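Local coordinates for protein exopolygalacturonase (Yersinia enterocolitica, PDB 2UVF) that hydrolyses the polygalacturonic acid of pectin from the chain end, probably releasing digalacturonic acid, at residues Gly219-Asp224 / Asp304-Lys309; Asn310-Ala315 / Asn324-Arg329; Arg552-Asn557 / Arg573-Asn578; Thr567-Leu572 / Trp591-Val596. One frame throughout, in Å; residues are numbered along the deposited sequence.

Following the chain from the N terminus, contact 1 closes first, bringing the loop after strand 215-219 against the start of helix 307-317 some eighty residues later. Contact 2 comes next in series and closes a much shorter excursion, helix 307-317 meeting helix 322-328. The two touch, since P223 packs on the helix that contact 2 uses. Contacts 3 and 4 lie far off, with centres of contacts 1 and 3 about 47 Å apart. Contact 3 closes a coil of fifteen intervening residues and contact 4 one of eighteen; their segments alternate, so the contacts cross, as expected where successive coils stack in a beta-helix. L572, V554, F577, W591 and F593 join these last turns.

Contact 1. Residues Gly219-Asp224 / Asp304-Lys309; sequences GSENPD and DGILAK
The flat groups facing L307 are two successive peptides, and its CD1 methyl packs on both by van der Waals contact: it sits over the face of the peptide after E221, 3.6 Å from E221 O, and before the oxygen end of the S220 carbonyl, 3.3 Å from S220 O and much nearer the plane of that peptide. The carboxylate of E221 brings neither face nor edge to the helix; its chain bends at chi2 (-75°) and turns away to a salt bridge with K197, so only its root takes part, CB touching I306 CG2 at 3.7 Å. With CG anti to the backbone N (chi1 179°), L307 lays its whole branched end against the loop, and CD2 also comes within 3.8 Å of S220 O. No hydrogen bond joins the two segments; S220 O, which the leucine methyl touches, accepts instead from the hydroxyl of Y226. The loop is kept in shape from within. S220 OG accepts from N222 N at 3.0 Å, an ST turn, and N222 OD1 accepts from D224 N in an Asx turn, the donor standing well above the carbonyl plane. P223, inside the Asx turn, packs its ring on N310, Q311 and K314. I306 occupies the N-cap position of helix 307-317, and N310 ND2 donates to E221 O. The loop leaving strand 215-219 is thus laid across the first turn of helix 307-317, while backbone bonds from I306 and L307 reach G273 and N272 beyond strand 268-270.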
loop_
_atom_site.group_PDB
_atom_site.type_symbol
_atom_site.label_atom_id
_atom_site.label_comp_id
_atom_site.label_asym_id
_atom_site.label_seq_id
_atom_site.Cartn_x
_atom_site.Cartn_y
_atom_site.Cartn_z
ATOM N N GLY A 219 -6.409 -14.990 -13.874
ATOM C CA GLY A 219 -7.067 -15.894 -12.955
ATOM C C GLY A 219 -8.063 -16.782 -13.668
ATOM O O GLY A 219 -8.717 -16.350 -14.624
ATOM N N SER A 220 -8.148 -18.037 -13.227
ATOM C CA SER A 220 -9.223 -18.932 -13.651
ATOM C C SER A 220 -10.496 -18.423 -12.994
ATOM O O SER A 220 -10.451 -17.801 -11.937
ATOM C CB SER A 220 -8.927 -20.369 -13.222
ATOM O OG SER A 220 -10.094 -21.173 -13.263
ATOM N N GLU A 221 -11.631 -18.637 -13.637
ATOM C CA GLU A 221 -12.903 -18.270 -13.030
ATOM C C GLU A 221 -13.551 -19.476 -12.303
ATOM O O GLU A 221 -14.639 -19.355 -11.734
ATOM C CB GLU A 221 -13.833 -17.615 -14.068
ATOM C CG GLU A 221 -14.504 -18.562 -15.088
ATOM C CD GLU A 221 -13.564 -19.075 -16.195
ATOM O OE1 GLU A 221 -12.369 -19.351 -15.929
ATOM O OE2 GLU A 221 -14.039 -19.219 -17.345
ATOM N N ASN A 222 -12.858 -20.618 -12.325
ATOM C CA ASN A 222 -13.308 -21.870 -11.701
ATOM C C ASN A 222 -12.924 -21.890 -10.229
ATOM O O ASN A 222 -11.741 -21.963 -9.912
ATOM C CB ASN A 222 -12.671 -23.077 -12.414
ATOM C CG ASN A 222 -13.242 -24.426 -11.960
ATOM O OD1 ASN A 222 -14.114 -24.506 -11.109
ATOM N ND2 ASN A 222 -12.743 -25.486 -12.557
ATOM N N PRO A 223 -13.926 -21.840 -9.325
ATOM C CA PRO A 223 -13.640 -21.922 -7.891
ATOM C C PRO A 223 -12.806 -23.147 -7.471
ATOM O O PRO A 223 -12.285 -23.165 -6.353
ATOM C CB PRO A 223 -15.030 -21.985 -7.247
ATOM C CG PRO A 223 -15.957 -21.444 -8.241
ATOM C CD PRO A 223 -15.371 -21.710 -9.600
ATOM N N ASP A 224 -12.661 -24.133 -8.367
ATOM C CA ASP A 224 -11.963 -25.409 -8.091
ATOM C C ASP A 224 -10.462 -25.313 -8.192
ATOM O O ASP A 224 -9.737 -26.153 -7.636
ATOM C CB ASP A 224 -12.409 -26.488 -9.071
ATOM C CG ASP A 224 -13.768 -27.059 -8.740
ATOM O OD1 ASP A 224 -14.311 -26.781 -7.647
ATOM O OD2 ASP A 224 -14.290 -27.805 -9.595
ATOM N N ASP A 304 -22.545 -9.254 -11.158
ATOM C CA ASP A 304 -21.315 -8.482 -11.423
ATOM C C ASP A 304 -20.023 -9.285 -11.520
ATOM O O ASP A 304 -19.076 -8.863 -12.181
ATOM C CB ASP A 304 -21.132 -7.388 -10.371
ATOM C CG ASP A 304 -22.302 -6.464 -10.280
ATOM O OD1 ASP A 304 -22.951 -6.195 -11.299
ATOM O OD2 ASP A 304 -22.581 -5.977 -9.175
ATOM N N GLY A 305 -19.973 -10.434 -10.857
ATOM C CA GLY A 305 -18.715 -11.150 -10.710
ATOM C C GLY A 305 -18.392 -12.032 -11.885
ATOM O O GLY A 305 -19.228 -12.269 -12.751
ATOM N N ILE A 306 -17.157 -12.500 -11.917
ATOM C CA ILE A 306 -16.745 -13.566 -12.809
ATOM C C ILE A 306 -16.213 -14.659 -11.869
ATOM O O ILE A 306 -16.984 -15.518 -11.453
ATOM C CB ILE A 306 -15.699 -13.114 -13.853
ATOM C CG1 ILE A 306 -16.217 -11.920 -14.677
ATOM C CG2 ILE A 306 -15.310 -14.271 -14.753
ATOM C CD1 ILE A 306 -15.225 -11.468 -15.798
ATOM N N LEU A 307 -14.930 -14.615 -11.503
ATOM C CA LEU A 307 -14.435 -15.462 -10.418
ATOM C C LEU A 307 -15.194 -15.255 -9.106
ATOM O O LEU A 307 -15.485 -16.214 -8.408
ATOM C CB LEU A 307 -12.942 -15.284 -10.198
ATOM C CG LEU A 307 -12.391 -16.142 -9.066
ATOM C CD1 LEU A 307 -12.561 -17.648 -9.363
ATOM C CD2 LEU A 307 -10.961 -15.790 -8.783
ATOM N N ALA A 308 -15.538 -14.009 -8.790
ATOM C CA ALA A 308 -16.240 -13.676 -7.554
ATOM C C ALA A 308 -17.692 -14.168 -7.528
ATOM O O ALA A 308 -18.196 -14.535 -6.460
ATOM C CB ALA A 308 -16.195 -12.181 -7.315
ATOM N N LYS A 309 -18.362 -14.134 -8.692
ATOM C CA LYS A 309 -19.702 -14.720 -8.880
ATOM C C LYS A 309 -19.682 -16.211 -8.525
ATOM O O LYS A 309 -20.453 -16.646 -7.666
ATOM C CB LYS A 309 -20.173 -14.543 -10.320
ATOM C CG LYS A 309 -21.512 -15.181 -10.646
ATOM C CD LYS A 309 -21.818 -15.014 -12.123
ATOM C CE LYS A 309 -23.215 -15.489 -12.493
ATOM N NZ LYS A 309 -23.667 -14.862 -13.800
#

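Contact 2. Residues Asn310-Ala315 / Asn324-Arg329; sequences NQVEKA and NAYGQR
V312 and A315 of one helix pack on A325 and Y326 of the next, an alpha-alpha pair of two consecutive short helices outside the beta-helix of this family 28 enzyme. The helix segments cross at a steep, roughly antiparallel angle of 136°, and their axes approach to 8.7 Å, a spacing permitted by small residues at the crossing. The tight part is built on alanine against alanine. V312 flanks it with both methyls: CG1, anti to the backbone N (chi1 177°), reaches A325 CB at 4.0 Å, whereas CG2 sits 3.8 Å from Y326 CA and meets the ring obliquely at CD1. On the other flank the aliphatic root of R329 lies over A315, with CG 3.8 Å from A315 CB; the chain then bends at chi2 and chi3 and carries the guanidinium off to E239 O, which NH1 reaches. Q311 contributes chiefly its CB, 3.4 Å from R329 O, and its amide oxygen accepts from S331 N. No hydrogen bond crosses between the segments, and the contact between them is mainly van der Waals packing. The loose side is that of E313 and K314, whose exposed chains make no contact with N324-R329. Y326, by contrast, leads inward: its hydroxyl bonds N378 ND2 and its ring makes a cation-pi contact with R330, while its side chain lies about 9 Å from bound galacturonic acid. The closest side-chain approach is a methyl pair, A315 CB standing 3.5 Å from A325 CB.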
loop_
_atom_site.group_PDB
_atom_site.type_symbol
_atom_site.label_atom_id
_atom_site.label_comp_id
_atom_site.label_asym_id
_atom_site.label_seq_id
_atom_site.Cartn_x
_atom_site.Cartn_y
_atom_site.Cartn_z
ATOM N N ASN A 310 -18.766 -16.950 -9.161
ATOM C CA ASN A 310 -18.651 -18.395 -9.071
ATOM C C ASN A 310 -18.266 -18.924 -7.697
ATOM O O ASN A 310 -18.787 -19.947 -7.253
ATOM C CB ASN A 310 -17.672 -18.903 -10.137
ATOM C CG ASN A 310 -18.175 -18.666 -11.570
ATOM O OD1 ASN A 310 -19.325 -18.289 -11.782
ATOM N ND2 ASN A 310 -17.316 -18.904 -12.548
ATOM N N GLN A 311 -17.355 -18.221 -7.025
ATOM C CA GLN A 311 -16.947 -18.573 -5.666
ATOM C C GLN A 311 -18.047 -18.322 -4.627
ATOM O O GLN A 311 -18.228 -19.136 -3.707
ATOM C CB GLN A 311 -15.635 -17.864 -5.299
ATOM C CG GLN A 311 -14.405 -18.411 -6.021
ATOM C CD GLN A 311 -13.105 -17.671 -5.678
ATOM O OE1 GLN A 311 -13.063 -16.437 -5.638
ATOM N NE2 GLN A 311 -12.035 -18.425 -5.463
ATOM N N VAL A 312 -18.805 -17.227 -4.772
ATOM C CA VAL A 312 -19.938 -16.964 -3.860
ATOM C C VAL A 312 -21.084 -17.980 -4.075
ATOM O O VAL A 312 -21.613 -18.533 -3.113
ATOM C CB VAL A 312 -20.430 -15.472 -3.895
ATOM C CG1 VAL A 312 -21.631 -15.246 -2.998
ATOM C CG2 VAL A 312 -19.294 -14.521 -3.513
ATOM N N GLU A 313 -21.434 -18.250 -5.329
ATOM C CA GLU A 313 -22.419 -19.288 -5.644
ATOM C C GLU A 313 -22.022 -20.693 -5.113
ATOM O O GLU A 313 -22.849 -21.404 -4.566
ATOM C CB GLU A 313 -22.722 -19.295 -7.148
ATOM C CG GLU A 313 -23.336 -17.946 -7.617
ATOM C CD GLU A 313 -23.746 -17.918 -9.087
ATOM O OE1 GLU A 313 -23.339 -18.836 -9.843
ATOM O OE2 GLU A 313 -24.473 -16.967 -9.477
ATOM N N LYS A 314 -20.750 -21.059 -5.248
ATOM C CA LYS A 314 -20.255 -22.328 -4.726
ATOM C C LYS A 314 -20.312 -22.403 -3.192
ATOM O O LYS A 314 -20.743 -23.410 -2.632
ATOM C CB LYS A 314 -18.846 -22.620 -5.248
ATOM C CG LYS A 314 -18.177 -23.792 -4.548
ATOM C CD LYS A 314 -17.129 -24.473 -5.405
ATOM C CE LYS A 314 -16.903 -25.905 -4.916
ATOM N NZ LYS A 314 -18.094 -26.795 -5.213
ATOM N N ALA A 315 -19.883 -21.332 -2.523
ATOM C CA ALA A 315 -19.903 -21.242 -1.063
ATOM C C ALA A 315 -21.317 -21.378 -0.477
ATOM O O ALA A 315 -21.501 -22.041 0.551
ATOM C CB ALA A 315 -19.280 -19.940 -0.616
ATOM N N ASN A 324 -21.396 -14.245 4.676
ATOM C CA ASN A 324 -20.119 -14.928 4.872
ATOM C C ASN A 324 -19.452 -15.421 3.592
ATOM O O ASN A 324 -18.225 -15.486 3.522
ATOM C CB ASN A 324 -20.257 -16.104 5.861
ATOM C CG ASN A 324 -20.282 -15.655 7.318
ATOM O OD1 ASN A 324 -21.134 -16.100 8.096
ATOM N ND2 ASN A 324 -19.355 -14.773 7.693
ATOM N N ALA A 325 -20.258 -15.812 2.608
ATOM C CA ALA A 325 -19.734 -16.323 1.352
ATOM C C ALA A 325 -19.041 -15.189 0.572
ATOM O O ALA A 325 -17.935 -15.354 0.072
ATOM C CB ALA A 325 -20.842 -16.966 0.530
ATOM N N TYR A 326 -19.701 -14.044 0.514
ATOM C CA TYR A 326 -19.140 -12.828 -0.066
ATOM C C TYR A 326 -17.923 -12.274 0.709
ATOM O O TYR A 326 -16.911 -11.875 0.091
ATOM C CB TYR A 326 -20.249 -11.772 -0.196
ATOM C CG TYR A 326 -19.886 -10.597 -1.069
ATOM C CD1 TYR A 326 -19.904 -10.702 -2.474
ATOM C CD2 TYR A 326 -19.530 -9.362 -0.492
ATOM C CE1 TYR A 326 -19.567 -9.586 -3.288
ATOM C CE2 TYR A 326 -19.186 -8.261 -1.284
ATOM C CZ TYR A 326 -19.199 -8.386 -2.674
ATOM O OH TYR A 326 -18.875 -7.301 -3.426
ATOM N N GLY A 327 -18.013 -12.266 2.039
ATOM C CA GLY A 327 -16.964 -11.721 2.896
ATOM C C GLY A 327 -15.695 -12.547 3.054
ATOM O O GLY A 327 -14.624 -12.001 3.391
ATOM N N GLN A 328 -15.788 -13.858 2.817
ATOM C CA GLN A 328 -14.667 -14.751 3.127
ATOM C C GLN A 328 -14.160 -15.626 1.980
ATOM O O GLN A 328 -13.013 -16.053 1.984
ATOM C CB GLN A 328 -14.996 -15.639 4.357
ATOM C CG GLN A 328 -15.483 -14.902 5.605
ATOM C CD GLN A 328 -14.497 -13.842 6.119
ATOM O OE1 GLN A 328 -14.900 -12.853 6.690
ATOM N NE2 GLN A 328 -13.224 -14.057 5.912
ATOM N N ARG A 329 -15.004 -15.880 0.997
ATOM C CA ARG A 329 -14.729 -16.951 0.044
ATOM C C ARG A 329 -14.311 -16.520 -1.374
ATOM O O ARG A 329 -14.126 -17.367 -2.246
ATOM C CB ARG A 329 -15.906 -17.946 0.005
ATOM C CG ARG A 329 -16.332 -18.518 1.379
ATOM C CD ARG A 329 -15.348 -19.534 1.897
ATOM N NE ARG A 329 -15.053 -20.510 0.853
ATOM C CZ ARG A 329 -13.934 -21.218 0.781
ATOM N NH1 ARG A 329 -12.975 -21.068 1.700
ATOM N NH2 ARG A 329 -13.771 -22.082 -0.221
#

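Contact 3. Residues Arg552-Asn557 / Arg573-Asn578; sequences RLVHVN and RDSEFN
R552-N557 and R573-N578 run side by side in the same direction, their strand axes 4° apart, joined by the hydrogen bonds of a parallel pair: E576 N to V554 O, V556 N to E576 O, and N578 N to V556 O, the last at 2.7 Å. At the other end the pairing is interrupted where L553 and D574 both adopt left-handed backbone angles, and there a side chain fills in. S575 OG accepts from V554 N at 2.8 Å and donates to R573 O, which also takes L553 N, so one carbonyl is gripped twice. On the face carrying H555, E576 and the asparagines, E576 turns to its bridge partner: its CG lies between the backbone N and the carbonyl carbon, the chain bends at chi2, and H555 ND1 donates to E576 OE2 at 2.8 Å in a noticeably bent bond. That bond lies near the imidazole plane and meets the carboxylate on its syn side, with ring and carboxylate nearly coplanar, 21° apart; L553 O lies over one face of the imidazole. This would probably favour a protonated imidazole. N557 and N578 lie alongside, pointing the same way with amide planes turned 66° apart, and N557 OD1 rests 3.2 Å from N578 CB. The opposite face is apolar: V556 sets its CB 3.5 Å from CD2 of F577, approaching the ring obliquely. R552 and R573 spread outward to cation-pi partners Y520 and W550. Strand 518-532 pairs with the other edge of R552-N557, and L572 of strand 568-573 packs on V554 and F577 inside the parallel beta-helix.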
loop_
_atom_site.group_PDB
_atom_site.type_symbol
_atom_site.label_atom_id
_atom_site.label_comp_id
_atom_site.label_asym_id
_atom_site.label_seq_id
_atom_site.Cartn_x
_atom_site.Cartn_y
_atom_site.Cartn_z
ATOM N N ARG A 552 -5.170 11.084 21.756
ATOM C CA ARG A 552 -4.304 12.032 22.425
ATOM C C ARG A 552 -3.025 12.198 21.624
ATOM O O ARG A 552 -2.726 11.381 20.766
ATOM C CB ARG A 552 -4.039 11.598 23.890
ATOM C CG ARG A 552 -3.074 10.437 24.048
ATOM C CD ARG A 552 -3.095 9.805 25.444
ATOM N NE ARG A 552 -2.046 8.782 25.530
ATOM C CZ ARG A 552 -0.810 9.004 25.978
ATOM N NH1 ARG A 552 -0.465 10.212 26.435
ATOM N NH2 ARG A 552 0.083 8.016 25.985
ATOM N N LEU A 553 -2.287 13.270 21.898
ATOM C CA LEU A 553 -0.971 13.508 21.292
ATOM C C LEU A 553 -0.971 13.628 19.759
ATOM O O LEU A 553 -0.147 13.021 19.081
ATOM C CB LEU A 553 0.055 12.468 21.781
ATOM C CG LEU A 553 0.396 12.515 23.282
ATOM C CD1 LEU A 553 1.168 11.283 23.674
ATOM C CD2 LEU A 553 1.173 13.807 23.652
ATOM N N VAL A 554 -1.905 14.419 19.232
ATOM C CA VAL A 554 -1.929 14.787 17.815
ATOM C C VAL A 554 -1.182 16.119 17.602
ATOM O O VAL A 554 -1.607 17.164 18.089
ATOM C CB VAL A 554 -3.387 14.888 17.264
ATOM C CG1 VAL A 554 -3.397 15.336 15.811
ATOM C CG2 VAL A 554 -4.128 13.565 17.408
ATOM N N HIS A 555 -0.067 16.061 16.876
ATOM C CA HIS A 555 0.753 17.246 16.561
ATOM C C HIS A 555 0.563 17.661 15.098
ATOM O O HIS A 555 0.998 16.953 14.186
ATOM C CB HIS A 555 2.239 16.974 16.841
ATOM C CG HIS A 555 2.479 16.071 18.013
ATOM N ND1 HIS A 555 2.285 16.475 19.320
ATOM C CD2 HIS A 555 2.876 14.777 18.075
ATOM C CE1 HIS A 555 2.562 15.469 20.132
ATOM N NE2 HIS A 555 2.926 14.430 19.403
ATOM N N VAL A 556 -0.110 18.793 14.884
ATOM C CA VAL A 556 -0.394 19.306 13.537
ATOM C C VAL A 556 0.329 20.641 13.279
ATOM O O VAL A 556 0.092 21.627 13.979
ATOM C CB VAL A 556 -1.926 19.414 13.260
ATOM C CG1 VAL A 556 -2.200 20.066 11.898
ATOM C CG2 VAL A 556 -2.587 18.034 13.316
ATOM N N ASN A 557 1.214 20.646 12.275
ATOM C CA ASN A 557 2.090 21.787 11.962
ATOM C C ASN A 557 2.211 22.119 10.466
ATOM O O ASN A 557 2.471 21.242 9.644
ATOM C CB ASN A 557 3.492 21.564 12.553
ATOM C CG ASN A 557 3.617 22.074 13.991
ATOM O OD1 ASN A 557 3.609 23.296 14.236
ATOM N ND2 ASN A 557 3.745 21.143 14.952
ATOM N N ARG A 573 -7.022 14.859 23.399
ATOM C CA ARG A 573 -6.245 15.434 24.492
ATOM C C ARG A 573 -4.788 15.626 24.123
ATOM O O ARG A 573 -4.274 14.921 23.253
ATOM C CB ARG A 573 -6.333 14.539 25.730
ATOM C CG ARG A 573 -7.747 14.205 26.116
ATOM C CD ARG A 573 -7.851 13.796 27.561
ATOM N NE ARG A 573 -9.261 13.734 27.960
ATOM C CZ ARG A 573 -9.687 13.688 29.219
ATOM N NH1 ARG A 573 -8.812 13.696 30.229
ATOM N NH2 ARG A 573 -10.989 13.628 29.465
ATOM N N ASP A 574 -4.124 16.561 24.808
ATOM C CA ASP A 574 -2.665 16.790 24.676
ATOM C C ASP A 574 -2.191 17.028 23.218
ATOM O O ASP A 574 -1.080 16.621 22.823
ATOM C CB ASP A 574 -1.834 15.664 25.346
ATOM C CG ASP A 574 -2.514 15.057 26.590
ATOM O OD1 ASP A 574 -3.092 15.813 27.405
ATOM O OD2 ASP A 574 -2.448 13.809 26.750
ATOM N N SER A 575 -3.028 17.716 22.439
ATOM C CA SER A 575 -2.760 17.932 21.020
ATOM C C SER A 575 -2.628 19.411 20.616
ATOM O O SER A 575 -3.248 20.280 21.226
ATOM C CB SER A 575 -3.855 17.251 20.206
ATOM O OG SER A 575 -3.902 15.863 20.498
ATOM N N GLU A 576 -1.820 19.703 19.594
ATOM C CA GLU A 576 -1.714 21.083 19.082
ATOM C C GLU A 576 -1.786 21.233 17.550
ATOM O O GLU A 576 -1.255 20.401 16.817
ATOM C CB GLU A 576 -0.486 21.823 19.649
ATOM C CG GLU A 576 0.858 21.335 19.160
ATOM C CD GLU A 576 1.253 20.020 19.778
ATOM O OE1 GLU A 576 0.858 19.772 20.941
ATOM O OE2 GLU A 576 1.955 19.232 19.095
ATOM N N PHE A 577 -2.420 22.325 17.109
ATOM C CA PHE A 577 -2.650 22.633 15.697
ATOM C C PHE A 577 -2.054 23.996 15.307
ATOM O O PHE A 577 -2.717 25.033 15.429
ATOM C CB PHE A 577 -4.151 22.613 15.400
ATOM C CG PHE A 577 -4.817 21.311 15.725
ATOM C CD1 PHE A 577 -5.342 21.077 16.997
ATOM C CD2 PHE A 577 -4.932 20.313 14.755
ATOM C CE1 PHE A 577 -5.961 19.863 17.305
ATOM C CE2 PHE A 577 -5.546 19.097 15.056
ATOM C CZ PHE A 577 -6.062 18.871 16.328
ATOM N N ASN A 578 -0.819 23.974 14.813
ATOM C CA ASN A 578 -0.069 25.178 14.491
ATOM C C ASN A 578 0.149 25.446 13.005
ATOM O O ASN A 578 0.587 24.569 12.257
ATOM C CB ASN A 578 1.263 25.163 15.233
ATOM C CG ASN A 578 1.065 25.065 16.731
ATOM O OD1 ASN A 578 -0.009 25.439 17.248
ATOM N ND2 ASN A 578 2.057 24.524 17.432
#

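Contact 4. Residues Thr567-Leu572 / Trp591-Val596; sequences TAISDL and WHFSEV
I569 lies against two aromatic rings of the following coil. Its CD1 comes to the edge of the W591 indole, in the ring plane and 3.7 Å from CZ3, while CG2 meets CE2 of F593 at 3.5 Å; I569 and F593 run alongside each other, pointing the same way. Beyond this apolar core the backbones pair in parallel, rather loosely. I569 N donates to H592 O at 3.2 Å and almost straight at the carbonyl, but S594 N to I569 O and D571 N to S594 O are weak. T567 adds a side-chain link: with chi1 at 64° its OG1 faces H592 N, a weak bond of 3.3 Å, and the same hydroxyl is also bonded to P590 O. Further along, L572 O makes a CA-H...O contact with V596 CA at 3.3 Å. The carboxylates of D571 and E595 point the same way, with OD1 and OE1 4.6 Å apart and their planes 72° apart; D571 OD1 packs on E595 CB at 3.4 Å, while OD2 accepts from G543 N, which probably eases the like charges. Both residues have left-handed backbone angles, in successive coils. In the next shell F577 and F582 pack against W591, F582 edge to face, and probably help to hold its indole, and I541 backs I569. Strand 593-594, the last in the chain, is thus added to strand 568-573 with apolar and aromatic side chains directed inward, the stacked-coil arrangement characteristic of the right-handed parallel beta-helix of glycoside hydrolase family 28.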
loop_
_atom_site.group_PDB
_atom_site.type_symbol
_atom_site.label_atom_id
_atom_site.label_comp_id
_atom_site.label_asym_id
_atom_site.label_seq_id
_atom_site.Cartn_x
_atom_site.Cartn_y
_atom_site.Cartn_z
ATOM N N THR A 567 -13.604 21.654 10.203
ATOM C CA THR A 567 -13.193 20.493 10.981
ATOM C C THR A 567 -14.276 20.055 11.976
ATOM O O THR A 567 -15.161 20.838 12.306
ATOM C CB THR A 567 -11.925 20.797 11.818
ATOM O OG1 THR A 567 -12.222 21.816 12.789
ATOM C CG2 THR A 567 -10.735 21.230 10.925
ATOM N N ALA A 568 -14.176 18.811 12.453
ATOM C CA ALA A 568 -14.981 18.285 13.565
ATOM C C ALA A 568 -14.079 17.406 14.402
ATOM O O ALA A 568 -13.692 16.310 13.996
ATOM C CB ALA A 568 -16.213 17.498 13.070
ATOM N N ILE A 569 -13.715 17.917 15.569
ATOM C CA ILE A 569 -12.711 17.290 16.398
ATOM C C ILE A 569 -13.307 17.058 17.791
ATOM O O ILE A 569 -13.537 18.008 18.546
ATOM C CB ILE A 569 -11.402 18.150 16.407
ATOM C CG1 ILE A 569 -10.817 18.224 14.975
ATOM C CG2 ILE A 569 -10.384 17.618 17.443
ATOM C CD1 ILE A 569 -9.908 19.399 14.698
ATOM N N SER A 570 -13.593 15.812 18.082
ATOM C CA SER A 570 -13.949 15.463 19.418
ATOM C C SER A 570 -13.211 14.358 20.088
ATOM O O SER A 570 -12.759 13.404 19.503
ATOM C CB SER A 570 -15.440 15.393 19.632
ATOM O OG SER A 570 -15.969 14.181 19.196
ATOM N N ASP A 571 -13.118 14.525 21.377
ATOM C CA ASP A 571 -12.451 13.534 22.225
ATOM C C ASP A 571 -10.960 13.475 21.980
ATOM O O ASP A 571 -10.396 12.411 21.710
ATOM C CB ASP A 571 -13.075 12.143 22.049
ATOM C CG ASP A 571 -14.575 12.153 22.239
ATOM O OD1 ASP A 571 -15.067 12.852 23.154
ATOM O OD2 ASP A 571 -15.271 11.464 21.467
ATOM N N LEU A 572 -10.320 14.625 22.111
ATOM C CA LEU A 572 -8.901 14.718 21.862
ATOM C C LEU A 572 -8.187 15.378 23.037
ATOM O O LEU A 572 -8.685 16.339 23.604
ATOM C CB LEU A 572 -8.663 15.500 20.572
ATOM C CG LEU A 572 -7.216 15.605 20.098
ATOM C CD1 LEU A 572 -6.728 14.271 19.544
ATOM C CD2 LEU A 572 -7.115 16.711 19.070
ATOM N N TRP A 591 -12.564 25.954 12.815
ATOM C CA TRP A 591 -12.349 25.179 14.045
ATOM C C TRP A 591 -13.596 24.868 14.886
ATOM O O TRP A 591 -14.302 25.777 15.330
ATOM C CB TRP A 591 -11.305 25.882 14.896
ATOM C CG TRP A 591 -9.950 25.895 14.244
ATOM C CD1 TRP A 591 -9.265 26.991 13.790
ATOM C CD2 TRP A 591 -9.127 24.760 13.959
ATOM N NE1 TRP A 591 -8.062 26.605 13.255
ATOM C CE2 TRP A 591 -7.953 25.241 13.343
ATOM C CE3 TRP A 591 -9.262 23.380 14.173
ATOM C CZ2 TRP A 591 -6.920 24.391 12.938
ATOM C CZ3 TRP A 591 -8.232 22.537 13.763
ATOM C CH2 TRP A 591 -7.081 23.048 13.154
ATOM N N HIS A 592 -13.839 23.574 15.105
ATOM C CA HIS A 592 -14.985 23.083 15.887
ATOM C C HIS A 592 -14.550 22.027 16.901
ATOM O O HIS A 592 -14.235 20.892 16.533
ATOM C CB HIS A 592 -16.074 22.512 14.970
ATOM C CG HIS A 592 -16.747 23.542 14.125
ATOM N ND1 HIS A 592 -16.216 23.992 12.933
ATOM C CD2 HIS A 592 -17.914 24.210 14.294
ATOM C CE1 HIS A 592 -17.027 24.894 12.408
ATOM N NE2 HIS A 592 -18.063 25.045 13.214
ATOM N N PHE A 593 -14.551 22.410 18.180
ATOM C CA PHE A 593 -14.042 21.562 19.265
ATOM C C PHE A 593 -15.042 21.263 20.382
ATOM O O PHE A 593 -15.516 22.185 21.057
ATOM C CB PHE A 593 -12.827 22.219 19.916
ATOM C CG PHE A 593 -11.607 22.226 19.067
ATOM C CD1 PHE A 593 -11.144 23.414 18.517
ATOM C CD2 PHE A 593 -10.903 21.049 18.833
ATOM C CE1 PHE A 593 -9.996 23.432 17.739
ATOM C CE2 PHE A 593 -9.761 21.056 18.057
ATOM C CZ PHE A 593 -9.303 22.254 17.506
ATOM N N SER A 594 -15.332 19.981 20.604
ATOM C CA SER A 594 -16.023 19.566 21.828
ATOM C C SER A 594 -15.294 18.417 22.510
ATOM O O SER A 594 -14.700 17.570 21.838
ATOM C CB SER A 594 -17.506 19.223 21.581
ATOM O OG SER A 594 -17.689 18.003 20.869
ATOM N N GLU A 595 -15.340 18.421 23.847
ATOM C CA GLU A 595 -14.831 17.337 24.690
ATOM C C GLU A 595 -13.310 17.175 24.634
ATOM O O GLU A 595 -12.787 16.063 24.636
ATOM C CB GLU A 595 -15.561 16.013 24.395
ATOM C CG GLU A 595 -17.053 15.999 24.803
ATOM C CD GLU A 595 -17.261 15.827 26.314
ATOM O OE1 GLU A 595 -16.646 14.907 26.900
ATOM O OE2 GLU A 595 -18.043 16.605 26.915
ATOM N N VAL A 596 -12.606 18.301 24.618
ATOM C CA VAL A 596 -11.146 18.299 24.506
ATOM C C VAL A 596 -10.489 18.714 25.806
ATOM O O VAL A 596 -11.090 19.423 26.613
ATOM C CB VAL A 596 -10.630 19.212 23.334
ATOM C CG1 VAL A 596 -11.080 18.669 21.973
ATOM C CG2 VAL A 596 -11.058 20.672 23.514
#